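Maltose/maltodextrin-binding protein (Thermus thermophilus, PDB 2GH9) binds maltotriose and probably delivers maltodextrins for uptake in the manner of periplasmic solute-binding proteins. Local coordinates at residues A[6-11]-A[303-308]; A[15-20]-A[288-293]; A[194-199]-A[361-366]. All blocks are in the same frame, centred on the assembly; numbering follows the deposited sequence.

Interaction 1. Residues A[6-11]-A[303-308]. With GLC (alpha-D-glucopyranose), chain B.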
# COMPACT_ATOMS: atom_id res chain seq x y z
N TRP A 6 9.13 11.18 -11.23
CA TRP A 6 9.29 9.74 -11.02
C TRP A 6 7.96 9.14 -10.60
O TRP A 6 7.29 9.70 -9.73
CB TRP A 6 10.33 9.46 -9.94
CG TRP A 6 11.72 9.65 -10.41
CD1 TRP A 6 12.14 9.88 -11.69
CD2 TRP A 6 12.89 9.61 -9.60
NE1 TRP A 6 13.50 10.01 -11.72
CE2 TRP A 6 13.99 9.83 -10.45
CE3 TRP A 6 13.12 9.42 -8.22
CZ2 TRP A 6 15.31 9.86 -9.98
CZ3 TRP A 6 14.42 9.45 -7.76
CH2 TRP A 6 15.50 9.67 -8.64
N THR A 7 7.59 8.02 -11.23
CA THR A 7 6.36 7.31 -10.86
C THR A 7 6.52 5.79 -10.90
O THR A 7 7.26 5.27 -11.72
CB THR A 7 5.18 7.71 -11.80
OG1 THR A 7 3.97 7.15 -11.30
CG2 THR A 7 5.41 7.24 -13.23
N HIS A 8 5.79 5.12 -10.02
CA HIS A 8 5.70 3.64 -10.00
C HIS A 8 4.41 3.14 -10.67
O HIS A 8 4.10 1.94 -10.66
CB HIS A 8 5.79 3.09 -8.58
CG HIS A 8 4.83 3.69 -7.60
ND1 HIS A 8 3.58 3.15 -7.34
CD2 HIS A 8 4.96 4.73 -6.74
CE1 HIS A 8 2.97 3.87 -6.41
NE2 HIS A 8 3.80 4.82 -6.01
N PHE A 9 3.67 4.07 -11.27
CA PHE A 9 2.44 3.73 -11.92
C PHE A 9 2.70 2.98 -13.23
O PHE A 9 3.70 3.22 -13.93
CB PHE A 9 1.61 4.98 -12.24
CG PHE A 9 1.16 5.77 -11.04
CD1 PHE A 9 1.26 5.27 -9.75
CD2 PHE A 9 0.61 7.03 -11.22
CE1 PHE A 9 0.85 6.01 -8.67
CE2 PHE A 9 0.18 7.77 -10.15
CZ PHE A 9 0.29 7.26 -8.87
N GLY A 10 1.78 2.08 -13.56
CA GLY A 10 1.73 1.46 -14.87
C GLY A 10 0.31 1.45 -15.36
O GLY A 10 -0.59 1.95 -14.68
N GLY A 11 0.13 0.94 -16.57
CA GLY A 11 -1.17 0.72 -17.13
C GLY A 11 -2.00 1.98 -17.24
O GLY A 11 -1.47 3.06 -17.55
N GLY A 303 -8.17 3.53 -12.62
CA GLY A 303 -7.58 2.46 -11.82
C GLY A 303 -8.50 1.99 -10.72
O GLY A 303 -9.39 1.15 -10.95
N GLY A 304 -8.27 2.51 -9.52
CA GLY A 304 -9.14 2.21 -8.39
C GLY A 304 -8.79 2.71 -7.01
O GLY A 304 -9.53 2.44 -6.05
N ARG A 305 -7.68 3.42 -6.86
CA ARG A 305 -7.30 3.94 -5.54
C ARG A 305 -8.29 5.03 -5.12
O ARG A 305 -8.86 5.72 -5.97
CB ARG A 305 -5.87 4.50 -5.54
CG ARG A 305 -4.83 3.51 -6.05
CD ARG A 305 -3.48 4.04 -5.88
NE ARG A 305 -2.54 3.54 -6.88
CZ ARG A 305 -1.32 3.12 -6.62
NH1 ARG A 305 -0.84 3.12 -5.37
NH2 ARG A 305 -0.55 2.71 -7.61
N ILE A 306 -8.53 5.15 -3.83
CA ILE A 306 -9.68 5.91 -3.33
C ILE A 306 -9.26 7.35 -3.05
O ILE A 306 -8.30 7.56 -2.33
CB ILE A 306 -10.27 5.25 -2.07
CG1 ILE A 306 -10.53 3.75 -2.30
CG2 ILE A 306 -11.57 5.98 -1.58
CD1 ILE A 306 -11.25 3.43 -3.63
N PRO A 307 -9.97 8.35 -3.62
CA PRO A 307 -9.65 9.75 -3.25
C PRO A 307 -9.63 10.03 -1.75
O PRO A 307 -10.45 9.48 -1.01
CB PRO A 307 -10.77 10.55 -3.93
CG PRO A 307 -11.12 9.72 -5.12
CD PRO A 307 -11.03 8.29 -4.63
N VAL A 308 -8.69 10.85 -1.30
CA VAL A 308 -8.70 11.31 0.09
C VAL A 308 -9.47 12.66 0.23
O VAL A 308 -9.57 13.21 1.33
CB VAL A 308 -7.28 11.43 0.67
CG1 VAL A 308 -6.60 10.03 0.69
CG2 VAL A 308 -6.46 12.42 -0.11
C1 GLC B . 3.09 -0.97 -7.91
C2 GLC B . 1.94 -0.15 -7.33
C3 GLC B . 2.16 0.07 -5.85
C4 GLC B . 2.30 -1.29 -5.14
C5 GLC B . 3.45 -2.11 -5.74
C6 GLC B . 3.47 -3.54 -5.17
O1 GLC B . 4.27 -0.17 -7.89
O2 GLC B . 1.80 1.10 -8.04
O3 GLC B . 1.11 0.85 -5.26
O4 GLC B . 2.67 -1.07 -3.79
O5 GLC B . 3.29 -2.18 -7.16
O6 GLC B . 4.51 -4.34 -5.77
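In the sugar-binding cleft, His-8 and Arg-305 meet over one glucose hydroxyl, an example of how distant parts of a chain are joined through their ligand. ND1 of His-8 lies 2.8 Å from O2 of the glucose, and either atom could be the donor; O2 sits at the edge of the imidazole, in its plane. Arg-305 comes to the same oxygen from the other segment, its NH2 donating to O2 over 2.9 Å, with O2 in the guanidinium plane. Its NH1 donates to the adjacent hydroxyl O3 at 3.0 Å, so the guanidinium spans two neighbouring hydroxyls. The carbons and nitrogens of the protein touch more loosely: CE1 of His-8 is 3.9 Å from NH2 of Arg-305, whereas CE1 of Phe-9 approaches one guanidinium face, 3.7 Å from NH2, with ring and guanidinium planes 47° apart. The position of His-8 CG between its own backbone N and carbonyl carbon (chi1 53°) helps direct ND1 at the sugar, and CD1 of Phe-9 lies over one imidazole face, toward its rim. An ST turn precedes this, Thr-7 OG1 accepting from Phe-9 N at 3.1 Å where strand 3-7 gives way to loop. Arg-305 is also held by salt bridges from NE to Glu-13 and from NH1 to Glu-113, which should fix the guanidinium's rotation and balance its charge. Replacing His-8 with an alanine would probably cost O2 its imidazole partner, leaving Arg-305 as its partner from these two segments, and strip Phe-9 CD1 of the ring face it packs against. Flat polar side chains meeting sugar hydroxyls at their edges are typical of the ligand cleft of periplasmic sugar-binding proteins.

Interaction 2. Residues A[15-20]-A[288-293]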
# COMPACT_ATOMS: atom_id res chain seq x y z
N GLU A 15 -1.16 6.02 -17.77
CA GLU A 15 -1.72 6.76 -18.90
C GLU A 15 -2.39 8.06 -18.44
O GLU A 15 -2.21 9.10 -19.07
CB GLU A 15 -2.65 5.88 -19.75
CG GLU A 15 -2.54 6.20 -21.24
CD GLU A 15 -1.17 5.86 -21.87
OE1 GLU A 15 -0.78 4.67 -21.86
OE2 GLU A 15 -0.47 6.77 -22.37
N TRP A 16 -3.13 8.02 -17.33
CA TRP A 16 -3.66 9.24 -16.70
C TRP A 16 -2.55 10.26 -16.39
O TRP A 16 -2.68 11.45 -16.71
CB TRP A 16 -4.42 8.87 -15.42
CG TRP A 16 -4.83 10.02 -14.50
CD1 TRP A 16 -6.02 10.68 -14.51
CD2 TRP A 16 -4.07 10.58 -13.43
NE1 TRP A 16 -6.05 11.60 -13.50
CE2 TRP A 16 -4.87 11.57 -12.83
CE3 TRP A 16 -2.80 10.33 -12.90
CZ2 TRP A 16 -4.43 12.34 -11.75
CZ3 TRP A 16 -2.37 11.08 -11.82
CH2 TRP A 16 -3.19 12.07 -11.26
N LEU A 17 -1.48 9.80 -15.75
CA LEU A 17 -0.38 10.68 -15.39
C LEU A 17 0.28 11.33 -16.62
O LEU A 17 0.63 12.53 -16.60
CB LEU A 17 0.67 9.94 -14.54
CG LEU A 17 1.86 10.79 -14.08
CD1 LEU A 17 1.38 12.12 -13.52
CD2 LEU A 17 2.78 10.07 -13.08
N LYS A 18 0.45 10.54 -17.69
CA LYS A 18 1.04 11.04 -18.94
C LYS A 18 0.14 12.11 -19.57
O LYS A 18 0.65 13.12 -20.07
CB LYS A 18 1.29 9.89 -19.94
CG LYS A 18 2.46 8.98 -19.57
CD LYS A 18 2.95 8.18 -20.79
CE LYS A 18 4.13 7.31 -20.48
NZ LYS A 18 5.31 8.11 -20.02
N GLU A 19 -1.17 11.88 -19.53
CA GLU A 19 -2.16 12.84 -20.03
C GLU A 19 -2.13 14.14 -19.25
O GLU A 19 -2.14 15.22 -19.85
CB GLU A 19 -3.60 12.28 -19.96
CG GLU A 19 -4.66 13.30 -20.46
CD GLU A 19 -6.09 12.91 -20.17
OE1 GLU A 19 -6.35 11.76 -19.74
OE2 GLU A 19 -6.97 13.78 -20.39
N GLN A 20 -2.11 14.05 -17.92
CA GLN A 20 -2.02 15.25 -17.09
C GLN A 20 -0.74 16.03 -17.37
O GLN A 20 -0.72 17.27 -17.30
CB GLN A 20 -2.15 14.93 -15.59
CG GLN A 20 -3.37 14.10 -15.18
CD GLN A 20 -4.59 14.25 -16.10
OE1 GLN A 20 -5.10 13.27 -16.66
NE2 GLN A 20 -5.05 15.48 -16.26
N LYS A 288 -0.27 20.38 -7.89
CA LYS A 288 -1.58 20.84 -7.48
C LYS A 288 -2.64 20.49 -8.54
O LYS A 288 -3.75 20.17 -8.17
CB LYS A 288 -1.57 22.35 -7.12
CG LYS A 288 -0.75 22.65 -5.86
CD LYS A 288 -0.39 24.13 -5.69
CE LYS A 288 -1.61 24.97 -5.38
NZ LYS A 288 -1.22 26.33 -4.86
N THR A 289 -2.27 20.48 -9.82
CA THR A 289 -3.21 20.08 -10.88
C THR A 289 -3.67 18.62 -10.72
O THR A 289 -4.79 18.30 -11.08
CB THR A 289 -2.66 20.27 -12.34
OG1 THR A 289 -1.55 19.37 -12.60
CG2 THR A 289 -2.24 21.73 -12.59
N LEU A 290 -2.80 17.77 -10.17
CA LEU A 290 -3.07 16.33 -10.10
C LEU A 290 -4.07 15.96 -9.00
O LEU A 290 -4.68 14.89 -9.06
CB LEU A 290 -1.74 15.55 -9.89
CG LEU A 290 -0.59 15.71 -10.91
CD1 LEU A 290 0.68 14.94 -10.45
CD2 LEU A 290 -1.00 15.28 -12.34
N VAL A 291 -4.25 16.83 -8.01
CA VAL A 291 -5.04 16.49 -6.82
C VAL A 291 -6.35 17.28 -6.69
O VAL A 291 -7.00 17.25 -5.64
CB VAL A 291 -4.20 16.61 -5.50
CG1 VAL A 291 -2.96 15.70 -5.57
CG2 VAL A 291 -3.82 18.06 -5.20
N THR A 292 -6.77 17.94 -7.76
CA THR A 292 -8.13 18.48 -7.82
C THR A 292 -9.15 17.35 -7.76
O THR A 292 -8.88 16.23 -8.20
CB THR A 292 -8.40 19.30 -9.11
OG1 THR A 292 -8.44 18.42 -10.23
CG2 THR A 292 -7.33 20.35 -9.31
N GLY A 293 -10.34 17.66 -7.23
CA GLY A 293 -11.43 16.70 -7.14
C GLY A 293 -11.63 15.89 -8.41
O GLY A 293 -11.71 14.64 -8.37
O HOH W 1 -2.25 18.95 -15.72
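Thr-289 reaches Gln-20 through a single water, which donates to Thr-289 OG1 at 3.2 Å and to Gln-20 O at 2.8 Å, one residue before direct packing begins at Leu-290. Leu-290 shows how one leucine can pack against several side chains of a facing helix. Its CD2 lies 3.5 Å from Gln-20 CB and 4.1 Å from Leu-17 CD1, while its CB faces CH2 of Trp-16 at 4.0 Å. The indole extends to that point because CG of Trp-16 is trans to the backbone N (chi1 170°), and CG of Gln-20 lies over the centre of the ring, bracing it from one face. Leu-290 O meets the indole edge in the ring plane, 3.7 Å from CZ2; buried here and lacking any polar partner in the model, this carbonyl faces the weakly polar C-H edge of the indole. Helices 11-26 and 280-290 thereby pack together against the sheet of an alpha/beta lobe: Leu-17 rests on Val-5 and Thr-7 of strand 3-7, and both leucines touch Val-60 of strand 58-63. Val-291 points its CB away from helix 11-26, and its side chain touches Leu-108 and Ala-110 of strand 104-113. At Thr-292 the next helix starts: this N-cap residue makes a weak bond from Asn-295 N to its OG1, and Asn-295 OD1 in turn weakly accepts from Trp-16 NE1.

Interaction 3. Residues A[194-199]-A[361-366]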
# COMPACT_ATOMS: atom_id res chain seq x y z
N LYS A 194 2.19 -16.81 16.04
CA LYS A 194 0.91 -17.30 15.52
C LYS A 194 0.65 -16.84 14.07
O LYS A 194 0.13 -17.61 13.26
CB LYS A 194 -0.24 -16.88 16.42
CG LYS A 194 -0.22 -17.52 17.82
CD LYS A 194 -0.97 -16.63 18.82
CE LYS A 194 -1.06 -17.23 20.21
NZ LYS A 194 -1.39 -16.20 21.25
N ALA A 195 1.01 -15.59 13.76
CA ALA A 195 0.89 -15.08 12.40
C ALA A 195 1.73 -15.90 11.46
O ALA A 195 1.25 -16.34 10.41
CB ALA A 195 1.30 -13.61 12.32
N LEU A 196 2.99 -16.13 11.82
CA LEU A 196 3.91 -16.87 10.95
C LEU A 196 3.51 -18.34 10.75
O LEU A 196 3.69 -18.88 9.65
CB LEU A 196 5.34 -16.81 11.47
CG LEU A 196 6.07 -15.47 11.39
CD1 LEU A 196 7.55 -15.68 11.77
CD2 LEU A 196 5.92 -14.87 9.99
N GLN A 197 2.97 -18.97 11.79
CA GLN A 197 2.42 -20.34 11.64
C GLN A 197 1.21 -20.41 10.69
O GLN A 197 1.12 -21.28 9.82
CB GLN A 197 2.04 -20.90 13.01
CG GLN A 197 1.77 -22.41 13.02
CD GLN A 197 2.95 -23.22 12.45
OE1 GLN A 197 4.06 -23.18 12.97
NE2 GLN A 197 2.70 -23.93 11.37
N PHE A 198 0.27 -19.48 10.83
CA PHE A 198 -0.84 -19.39 9.87
C PHE A 198 -0.34 -19.18 8.43
O PHE A 198 -0.84 -19.83 7.48
CB PHE A 198 -1.83 -18.28 10.25
CG PHE A 198 -2.82 -17.99 9.17
CD1 PHE A 198 -3.79 -18.92 8.87
CD2 PHE A 198 -2.75 -16.83 8.43
CE1 PHE A 198 -4.68 -18.70 7.84
CE2 PHE A 198 -3.64 -16.60 7.40
CZ PHE A 198 -4.62 -17.53 7.11
N ILE A 199 0.63 -18.27 8.26
CA ILE A 199 1.21 -18.04 6.95
C ILE A 199 1.90 -19.32 6.44
O ILE A 199 1.67 -19.72 5.31
CB ILE A 199 2.15 -16.81 6.89
CG1 ILE A 199 1.37 -15.53 7.19
CG2 ILE A 199 2.82 -16.73 5.50
CD1 ILE A 199 2.21 -14.36 7.71
N SER A 361 10.63 -24.90 10.11
CA SER A 361 11.19 -23.63 10.53
C SER A 361 10.76 -23.28 11.96
O SER A 361 9.58 -23.34 12.30
CB SER A 361 10.79 -22.51 9.55
OG SER A 361 9.41 -22.23 9.61
N ASN A 362 11.74 -22.94 12.79
CA ASN A 362 11.48 -22.56 14.18
C ASN A 362 10.88 -21.16 14.19
O ASN A 362 11.59 -20.16 14.20
CB ASN A 362 12.77 -22.62 15.00
CG ASN A 362 12.54 -22.42 16.49
OD1 ASN A 362 11.66 -21.69 16.91
ND2 ASN A 362 13.37 -23.07 17.29
N VAL A 363 9.55 -21.11 14.19
CA VAL A 363 8.80 -19.85 14.22
C VAL A 363 9.15 -19.01 15.46
O VAL A 363 9.29 -17.79 15.38
CB VAL A 363 7.28 -20.14 14.18
CG1 VAL A 363 6.52 -18.97 14.64
CG2 VAL A 363 6.86 -20.55 12.77
N LYS A 364 9.29 -19.68 16.60
CA LYS A 364 9.69 -19.04 17.86
C LYS A 364 11.02 -18.27 17.76
O LYS A 364 11.12 -17.13 18.20
CB LYS A 364 9.79 -20.11 18.97
CG LYS A 364 9.99 -19.58 20.40
CD LYS A 364 8.72 -19.74 21.25
CE LYS A 364 9.05 -19.99 22.71
NZ LYS A 364 9.99 -18.97 23.27
N LYS A 365 12.03 -18.90 17.18
CA LYS A 365 13.37 -18.29 17.07
C LYS A 365 13.44 -17.25 15.95
O LYS A 365 14.09 -16.21 16.11
CB LYS A 365 14.45 -19.35 16.83
CG LYS A 365 14.77 -20.19 18.07
CD LYS A 365 15.93 -21.17 17.82
CE LYS A 365 16.21 -22.04 19.06
NZ LYS A 365 17.12 -23.21 18.75
N ILE A 366 12.79 -17.55 14.83
CA ILE A 366 12.65 -16.61 13.71
C ILE A 366 12.10 -15.28 14.21
O ILE A 366 12.68 -14.23 13.95
CB ILE A 366 11.77 -17.19 12.56
CG1 ILE A 366 12.52 -18.31 11.84
CG2 ILE A 366 11.37 -16.08 11.56
CD1 ILE A 366 11.73 -19.04 10.79
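With CG1 of Val-363 opposite its backbone N (chi1 162°), that methyl rests 4.0 Å from CB of Leu-196; with CG of Leu-196 opposite its own carbonyl carbon (chi1 -70°), the leucine's CD1 is carried to CG2 of Ile-366, 3.8 Å away and one turn on from Val-363. The first turn of helix 363-378 is thereby packed on helix 189-204, and CA of Leu-196 and CA of Val-363, 6.6 Å apart, are the closest CA pair of the two segments. This is a case of one branched residue received between neighbours on a facing helix: the other valine methyl, CG2, meets OE1 of Gln-197 at 3.8 Å, the two side chains crossing at about a right angle. The partner is a methyl, so this is a van der Waals contact; NE2 of the same amide donates to Asp-201 OD1. Asn-362 starts helix 363-378 as its N-cap: OD1 accepts from Lys-365 N at 2.8 Å, with the donor well above the carbonyl plane, 58° out of it, and this bond satisfies an amide of the helix's first turn. Helix 341-357 supports both partners, with Ile-352 against Leu-196 and Ala-351 and Leu-354 against Ile-366, while on another side of helix 189-204 Ala-195 and Phe-198 pack on phenylalanines of helix 156-166.

In the fold
Along the chain the segments run 6-11, 15-20, 194-199, 288-293, 303-308, 361-366, so interaction 2 falls wholly within the span of interaction 1, whereas interaction 3 alternates with both. Interactions 1 and 2 have centres 10 Å apart and touch, Thr-7 CB lying 3.6 Å from Leu-17 CD2, as strand 3-7 is followed, after a short loop, by helix 11-26 in one lobe. Interaction 3, between helices 189-204 and 363-378, lies on the opposite side of the chain's centre, about 34 Å and 44 Å from the other two between centres. The chain thus passes repeatedly between distant regions, consistent with the two-lobed build of periplasmic binding proteins; interaction 1 grips sugar, while the others are packing away from it.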